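Local coordinates for protein transcriptional regulator ComR (PDB 6HU8) that probably binds DNA as a peptide-responsive transcriptional regulator of the RNPP family that controls competence in streptococci, at residues K4-R15 with L37-P47. Residues are numbered along the deposited sequence; the frame is centred on the assembly and turned at random.
Sequences KDSIGLRIKTER and LIRIEKGESLP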
ATOM      1  N   LYS A   4     -21.298 -11.676  10.262  1.00 41.02           N
ATOM      2  CA  LYS A   4     -20.936 -11.960   8.871  1.00 38.27           C
ATOM      3  C   LYS A   4     -21.930 -12.950   8.214  1.00 40.67           C
ATOM      4  O   LYS A   4     -22.368 -12.734   7.075  1.00 39.05           O
ATOM      5  CB  LYS A   4     -19.501 -12.502   8.786  1.00 40.32           C
ATOM      6  CG  LYS A   4     -18.429 -11.442   8.977  1.00 41.50           C
ATOM      7  CD  LYS A   4     -17.019 -11.987   8.679  1.00 44.36           C
ATOM      8  CE  LYS A   4     -16.312 -12.477   9.938  1.00 45.29           C
ATOM      9  NZ  LYS A   4     -16.470 -13.955  10.088  1.00 53.11           N
ATOM     10  N   ASP A   5     -22.287 -14.017   8.932  1.00 38.58           N
ATOM     11  CA  ASP A   5     -23.267 -14.996   8.445  1.00 37.06           C
ATOM     12  C   ASP A   5     -24.610 -14.341   8.164  1.00 38.87           C
ATOM     13  O   ASP A   5     -25.210 -14.581   7.122  1.00 34.84           O
ATOM     14  CB  ASP A   5     -23.485 -16.129   9.451  1.00 37.15           C
ATOM     15  CG  ASP A   5     -22.268 -17.027   9.617  1.00 47.96           C
ATOM     16  OD1 ASP A   5     -21.437 -17.120   8.685  1.00 46.05           O
ATOM     17  OD2 ASP A   5     -22.156 -17.651  10.696  1.00 48.58           O
ATOM     18  N   SER A   6     -25.091 -13.516   9.099  1.00 36.43           N
ATOM     19  CA  SER A   6     -26.448 -12.981   8.974  1.00 39.99           C
ATOM     20  C   SER A   6     -26.523 -11.951   7.857  1.00 38.58           C
ATOM     21  O   SER A   6     -27.446 -11.976   7.035  1.00 37.15           O
ATOM     22  CB  SER A   6     -26.932 -12.378  10.301  1.00 39.68           C
ATOM     23  OG  SER A   6     -26.047 -11.356  10.726  1.00 48.23           O
ATOM     24  N   ILE A   7     -25.553 -11.047   7.821  1.00 40.01           N
ATOM     25  CA  ILE A   7     -25.479 -10.067   6.741  1.00 38.62           C
ATOM     26  C   ILE A   7     -25.311 -10.760   5.373  1.00 36.91           C
ATOM     27  O   ILE A   7     -26.060 -10.472   4.444  1.00 34.20           O
ATOM     28  CB  ILE A   7     -24.326  -9.058   6.979  1.00 39.52           C
ATOM     29  CG1 ILE A   7     -24.667  -8.166   8.179  1.00 35.35           C
ATOM     30  CG2 ILE A   7     -24.091  -8.200   5.747  1.00 37.57           C
ATOM     31  CD1 ILE A   7     -23.548  -7.240   8.590  1.00 40.39           C
ATOM     32  N   GLY A   8     -24.345 -11.665   5.253  1.00 36.25           N
ATOM     33  CA  GLY A   8     -24.194 -12.440   4.023  1.00 36.70           C
ATOM     34  C   GLY A   8     -25.493 -13.103   3.546  1.00 37.49           C
ATOM     35  O   GLY A   8     -25.851 -13.050   2.366  1.00 40.40           O
ATOM     36  N   LEU A   9     -26.229 -13.725   4.458  1.00 41.53           N
ATOM     37  CA  LEU A   9     -27.465 -14.403   4.066  1.00 38.41           C
ATOM     38  C   LEU A   9     -28.561 -13.410   3.663  1.00 38.68           C
ATOM     39  O   LEU A   9     -29.351 -13.693   2.775  1.00 41.81           O
ATOM     40  CB  LEU A   9     -27.959 -15.305   5.195  1.00 38.59           C
ATOM     41  CG  LEU A   9     -29.273 -16.043   4.966  1.00 46.32           C
ATOM     42  CD1 LEU A   9     -29.143 -17.120   3.861  1.00 45.22           C
ATOM     43  CD2 LEU A   9     -29.755 -16.634   6.286  1.00 45.54           C
ATOM     44  N   ARG A  10     -28.602 -12.239   4.288  1.00 39.91           N
ATOM     45  CA  ARG A  10     -29.586 -11.228   3.883  1.00 40.83           C
ATOM     46  C   ARG A  10     -29.320 -10.734   2.474  1.00 40.55           C
ATOM     47  O   ARG A  10     -30.239 -10.555   1.678  1.00 38.10           O
ATOM     48  CB  ARG A  10     -29.587 -10.047   4.850  1.00 42.57           C
ATOM     49  CG  ARG A  10     -30.523 -10.247   6.015  1.00 48.03           C
ATOM     50  CD  ARG A  10     -30.508  -9.059   6.940  1.00 53.05           C
ATOM     51  NE  ARG A  10     -30.533  -9.482   8.339  1.00 55.96           N
ATOM     52  CZ  ARG A  10     -29.496  -9.404   9.171  1.00 55.80           C
ATOM     53  NH1 ARG A  10     -29.632  -9.817  10.426  1.00 57.46           N
ATOM     54  NH2 ARG A  10     -28.327  -8.899   8.763  1.00 48.26           N
ATOM     55  N   ILE A  11     -28.049 -10.507   2.174  1.00 37.48           N
ATOM     56  CA  ILE A  11     -27.651 -10.091   0.847  1.00 38.52           C
ATOM     57  C   ILE A  11     -27.991 -11.170  -0.170  1.00 38.60           C
ATOM     58  O   ILE A  11     -28.575 -10.892  -1.227  1.00 36.26           O
ATOM     59  CB  ILE A  11     -26.146  -9.783   0.796  1.00 38.35           C
ATOM     60  CG1 ILE A  11     -25.842  -8.489   1.570  1.00 33.70           C
ATOM     61  CG2 ILE A  11     -25.682  -9.680  -0.641  1.00 33.19           C
ATOM     62  CD1 ILE A  11     -24.341  -8.267   1.833  1.00 31.87           C
ATOM     63  N   LYS A  12     -27.605 -12.399   0.154  1.00 37.75           N
ATOM     64  CA  LYS A  12     -27.835 -13.523  -0.735  1.00 40.58           C
ATOM     65  C   LYS A  12     -29.325 -13.767  -0.965  1.00 40.79           C
ATOM     66  O   LYS A  12     -29.744 -14.051  -2.099  1.00 40.32           O
ATOM     67  CB  LYS A  12     -27.177 -14.789  -0.178  1.00 39.71           C
ATOM     68  CG  LYS A  12     -27.327 -16.018  -1.079  1.00 42.74           C
ATOM     69  CD  LYS A  12     -26.358 -17.108  -0.650  1.00 47.37           C
ATOM     70  CE  LYS A  12     -27.074 -18.372  -0.208  1.00 57.35           C
ATOM     71  NZ  LYS A  12     -27.438 -19.244  -1.363  1.00 55.83           N
ATOM     72  N   THR A  13     -30.122 -13.669   0.099  1.00 40.39           N
ATOM     73  CA  THR A  13     -31.556 -13.928  -0.026  1.00 40.53           C
ATOM     74  C   THR A  13     -32.214 -12.891  -0.924  1.00 39.97           C
ATOM     75  O   THR A  13     -33.041 -13.232  -1.770  1.00 46.72           O
ATOM     76  CB  THR A  13     -32.256 -13.956   1.346  1.00 39.41           C
ATOM     77  OG1 THR A  13     -31.774 -15.077   2.089  1.00 38.44           O
ATOM     78  CG2 THR A  13     -33.760 -14.105   1.184  1.00 39.38           C
ATOM     79  N   GLU A  14     -31.820 -11.636  -0.781  1.00 41.02           N
ATOM     80  CA  GLU A  14     -32.432 -10.579  -1.582  1.00 42.66           C
ATOM     81  C   GLU A  14     -32.000 -10.644  -3.051  1.00 44.73           C
ATOM     82  O   GLU A  14     -32.811 -10.416  -3.957  1.00 41.15           O
ATOM     83  CB  GLU A  14     -32.095  -9.210  -1.002  1.00 39.63           C
ATOM     84  CG  GLU A  14     -32.711  -8.055  -1.758  1.00 41.40           C
ATOM     85  CD  GLU A  14     -34.225  -8.047  -1.665  1.00 48.20           C
ATOM     86  OE1 GLU A  14     -34.878  -7.716  -2.680  1.00 47.63           O
ATOM     87  OE2 GLU A  14     -34.760  -8.370  -0.577  1.00 48.60           O
ATOM     88  N   ARG A  15     -30.719 -10.934  -3.282  1.00 37.91           N
ATOM     89  CA  ARG A  15     -30.228 -11.122  -4.642  1.00 39.72           C
ATOM     90  C   ARG A  15     -31.029 -12.217  -5.353  1.00 42.31           C
ATOM     91  O   ARG A  15     -31.484 -12.033  -6.493  1.00 40.90           O
ATOM     92  CB  ARG A  15     -28.732 -11.477  -4.638  1.00 39.43           C
ATOM     93  CG  ARG A  15     -28.154 -11.653  -6.042  1.00 38.38           C
ATOM     94  CD  ARG A  15     -26.668 -11.986  -6.057  1.00 36.69           C
ATOM     95  NE  ARG A  15     -26.334 -13.175  -5.267  1.00 38.62           N
ATOM     96  CZ  ARG A  15     -26.569 -14.431  -5.639  1.00 41.66           C
ATOM     97  NH1 ARG A  15     -27.184 -14.690  -6.787  1.00 38.60           N
ATOM     98  NH2 ARG A  15     -26.213 -15.438  -4.847  1.00 42.32           N
ATOM     99  N   LEU A  37     -18.048 -10.955  -3.520  1.00 34.36           N
ATOM    100  CA  LEU A  37     -19.456 -11.215  -3.172  1.00 32.74           C
ATOM    101  C   LEU A  37     -19.641 -12.604  -2.563  1.00 34.49           C
ATOM    102  O   LEU A  37     -20.281 -12.745  -1.529  1.00 33.55           O
ATOM    103  CB  LEU A  37     -20.366 -11.049  -4.403  1.00 29.49           C
ATOM    104  CG  LEU A  37     -21.869 -11.338  -4.167  1.00 35.42           C
ATOM    105  CD1 LEU A  37     -22.444 -10.475  -3.036  1.00 34.61           C
ATOM    106  CD2 LEU A  37     -22.661 -11.105  -5.442  1.00 31.48           C
ATOM    107  N   ILE A  38     -19.094 -13.641  -3.195  1.00 32.55           N
ATOM    108  CA  ILE A  38     -19.193 -14.987  -2.619  1.00 35.32           C
ATOM    109  C   ILE A  38     -18.693 -15.112  -1.161  1.00 34.13           C
ATOM    110  O   ILE A  38     -19.322 -15.785  -0.351  1.00 34.33           O
ATOM    111  CB  ILE A  38     -18.440 -16.004  -3.501  1.00 38.85           C
ATOM    112  CG1 ILE A  38     -19.214 -16.198  -4.808  1.00 32.23           C
ATOM    113  CG2 ILE A  38     -18.352 -17.355  -2.820  1.00 40.47           C
ATOM    114  CD1 ILE A  38     -18.442 -16.992  -5.860  1.00 36.20           C
ATOM    115  N   ARG A  39     -17.570 -14.473  -0.827  1.00 32.90           N
ATOM    116  CA  ARG A  39     -17.030 -14.551   0.524  1.00 36.11           C
ATOM    117  C   ARG A  39     -17.976 -13.857   1.510  1.00 35.19           C
ATOM    118  O   ARG A  39     -18.125 -14.290   2.660  1.00 36.32           O
ATOM    119  CB  ARG A  39     -15.622 -13.924   0.593  1.00 38.45           C
ATOM    120  CG  ARG A  39     -14.532 -14.814  -0.012  1.00 34.66           C
ATOM    121  CD  ARG A  39     -13.125 -14.290   0.253  1.00 33.82           C
ATOM    122  NE  ARG A  39     -12.858 -13.005  -0.389  1.00 38.07           N
ATOM    123  CZ  ARG A  39     -12.355 -12.877  -1.612  1.00 38.23           C
ATOM    124  NH1 ARG A  39     -12.078 -13.964  -2.334  1.00 36.24           N
ATOM    125  NH2 ARG A  39     -12.145 -11.671  -2.122  1.00 34.59           N
ATOM    126  N   ILE A  40     -18.625 -12.790   1.054  1.00 35.85           N
ATOM    127  CA  ILE A  40     -19.606 -12.094   1.898  1.00 34.23           C
ATOM    128  C   ILE A  40     -20.821 -12.991   2.125  1.00 38.17           C
ATOM    129  O   ILE A  40     -21.220 -13.226   3.270  1.00 35.13           O
ATOM    130  CB  ILE A  40     -20.043 -10.742   1.266  1.00 35.66           C
ATOM    131  CG1 ILE A  40     -18.884  -9.738   1.291  1.00 35.52           C
ATOM    132  CG2 ILE A  40     -21.309 -10.185   1.954  1.00 30.86           C
ATOM    133  CD1 ILE A  40     -19.158  -8.477   0.487  1.00 35.78           C
ATOM    134  N   GLU A  41     -21.392 -13.523   1.038  1.00 34.20           N
ATOM    135  CA  GLU A  41     -22.592 -14.354   1.154  1.00 36.98           C
ATOM    136  C   GLU A  41     -22.343 -15.630   1.949  1.00 39.84           C
ATOM    137  O   GLU A  41     -23.273 -16.169   2.544  1.00 37.57           O
ATOM    138  CB  GLU A  41     -23.152 -14.710  -0.231  1.00 27.38           C
ATOM    139  CG  GLU A  41     -23.703 -13.479  -0.988  1.00 35.74           C
ATOM    140  CD  GLU A  41     -24.410 -13.825  -2.299  1.00 40.50           C
ATOM    141  OE1 GLU A  41     -24.295 -14.977  -2.763  1.00 42.57           O
ATOM    142  OE2 GLU A  41     -25.084 -12.940  -2.872  1.00 41.16           O
ATOM    143  N   LYS A  42     -21.098 -16.101   1.989  1.00 39.39           N
ATOM    144  CA  LYS A  42     -20.783 -17.326   2.728  1.00 38.54           C
ATOM    145  C   LYS A  42     -20.421 -17.038   4.184  1.00 39.36           C
ATOM    146  O   LYS A  42     -20.123 -17.959   4.934  1.00 42.15           O
ATOM    147  CB  LYS A  42     -19.625 -18.082   2.070  1.00 42.89           C
ATOM    148  CG  LYS A  42     -19.992 -18.913   0.851  1.00 51.20           C
ATOM    149  CD  LYS A  42     -18.744 -19.517   0.225  1.00 49.49           C
ATOM    150  CE  LYS A  42     -19.066 -20.720  -0.642  1.00 60.57           C
ATOM    151  NZ  LYS A  42     -20.334 -20.554  -1.416  1.00 55.31           N
ATOM    152  N   GLY A  43     -20.418 -15.766   4.575  1.00 38.69           N
ATOM    153  CA  GLY A  43     -20.068 -15.392   5.939  1.00 37.55           C
ATOM    154  C   GLY A  43     -18.564 -15.309   6.179  1.00 39.47           C
ATOM    155  O   GLY A  43     -18.128 -15.109   7.309  1.00 36.14           O
ATOM    156  N   GLU A  44     -17.761 -15.444   5.124  1.00 35.22           N
ATOM    157  CA  GLU A  44     -16.299 -15.414   5.277  1.00 40.15           C
ATOM    158  C   GLU A  44     -15.729 -14.021   5.480  1.00 38.41           C
ATOM    159  O   GLU A  44     -14.709 -13.835   6.154  1.00 40.26           O
ATOM    160  CB  GLU A  44     -15.628 -16.068   4.063  1.00 39.10           C
ATOM    161  CG  GLU A  44     -15.949 -17.545   3.972  1.00 44.24           C
ATOM    162  CD  GLU A  44     -15.482 -18.164   2.678  1.00 47.75           C
ATOM    163  OE1 GLU A  44     -14.446 -17.710   2.154  1.00 48.01           O
ATOM    164  OE2 GLU A  44     -16.163 -19.093   2.180  1.00 60.53           O
ATOM    165  N   SER A  45     -16.356 -13.014   4.897  1.00 39.10           N
ATOM    166  CA  SER A  45     -15.890 -11.677   5.216  1.00 38.26           C
ATOM    167  C   SER A  45     -17.042 -10.707   5.357  1.00 38.69           C
ATOM    168  O   SER A  45     -18.161 -10.957   4.889  1.00 35.43           O
ATOM    169  CB  SER A  45     -14.893 -11.171   4.169  1.00 47.50           C
ATOM    170  OG  SER A  45     -15.357 -11.408   2.864  1.00 47.77           O
ATOM    171  N   LEU A  46     -16.737  -9.599   6.020  1.00 38.22           N
ATOM    172  CA  LEU A  46     -17.690  -8.550   6.302  1.00 35.42           C
ATOM    173  C   LEU A  46     -17.622  -7.543   5.172  1.00 37.81           C
ATOM    174  O   LEU A  46     -16.528  -7.189   4.734  1.00 37.54           O
ATOM    175  CB  LEU A  46     -17.346  -7.877   7.642  1.00 36.19           C
ATOM    176  CG  LEU A  46     -18.314  -6.848   8.221  1.00 39.27           C
ATOM    177  CD1 LEU A  46     -19.605  -7.525   8.637  1.00 36.36           C
ATOM    178  CD2 LEU A  46     -17.684  -6.098   9.415  1.00 38.15           C
ATOM    179  N   PRO A  47     -18.780  -7.052   4.701  1.00 35.00           N
ATOM    180  CA  PRO A  47     -18.668  -5.979   3.708  1.00 34.03           C
ATOM    181  C   PRO A  47     -18.195  -4.664   4.319  1.00 40.33           C
ATOM    182  O   PRO A  47     -18.617  -4.285   5.434  1.00 37.04           O
ATOM    183  CB  PRO A  47     -20.088  -5.833   3.176  1.00 35.87           C
ATOM    184  CG  PRO A  47     -20.960  -6.368   4.248  1.00 37.42           C
ATOM    185  CD  PRO A  47     -20.176  -7.394   5.010  1.00 35.61           C
TER
HETATM  186  O   HOH W   1     -20.964 -10.484   5.811  1.00 40.12           O
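Glu-41 and Arg-15 close one end of a buried helix-on-helix contact in the Cro/C1-type helix-turn-helix domain, where helix 3-17 crosses the C-terminal end of helix 34-41. The segment axes pass 8.4 Å apart at 118°, and the backbones come closest at two glycines: Gly-8 CA lies 3.2 Å from Ile-40 O in a CA-H...O contact, while Gly-43, just past helix 34-41, takes a positive phi in the Schellman motif that closes it, its CA 3.5 Å from Asp-5 OD1. Lys-4 runs its bent chain along the 43-46 turn, CB 3.3 Å from Gly-43 O and CD against the Ser-45/Leu-46 peptide; a water bridges Lys-4 O and Ser-45 O. Glu-41 is a knob among Gly-8, Ile-11, Lys-12 and Arg-15. Bent at chi3 (56°), Arg-15 comes side-on to its carboxylate, the planes nearly coplanar: NE reaches Glu-41 OE2 at 2.7 Å, nearly straight at 174°, and NH2 reaches OE1 at 2.9 Å, both on syn lone pairs. Beside it, Ile-11 CD1 meets Ile-40 CG2 at 3.6 Å, and Ile-7 packs on Leu-46 and Pro-47; Leu-52 of helix 49-59 covers Ile-11 and Pro-47. Met-20 O holds Arg-15 NH1; Arg-22 also binds OE1, and the two arginines probably keep the buried carboxylate ionised and fix its rotation.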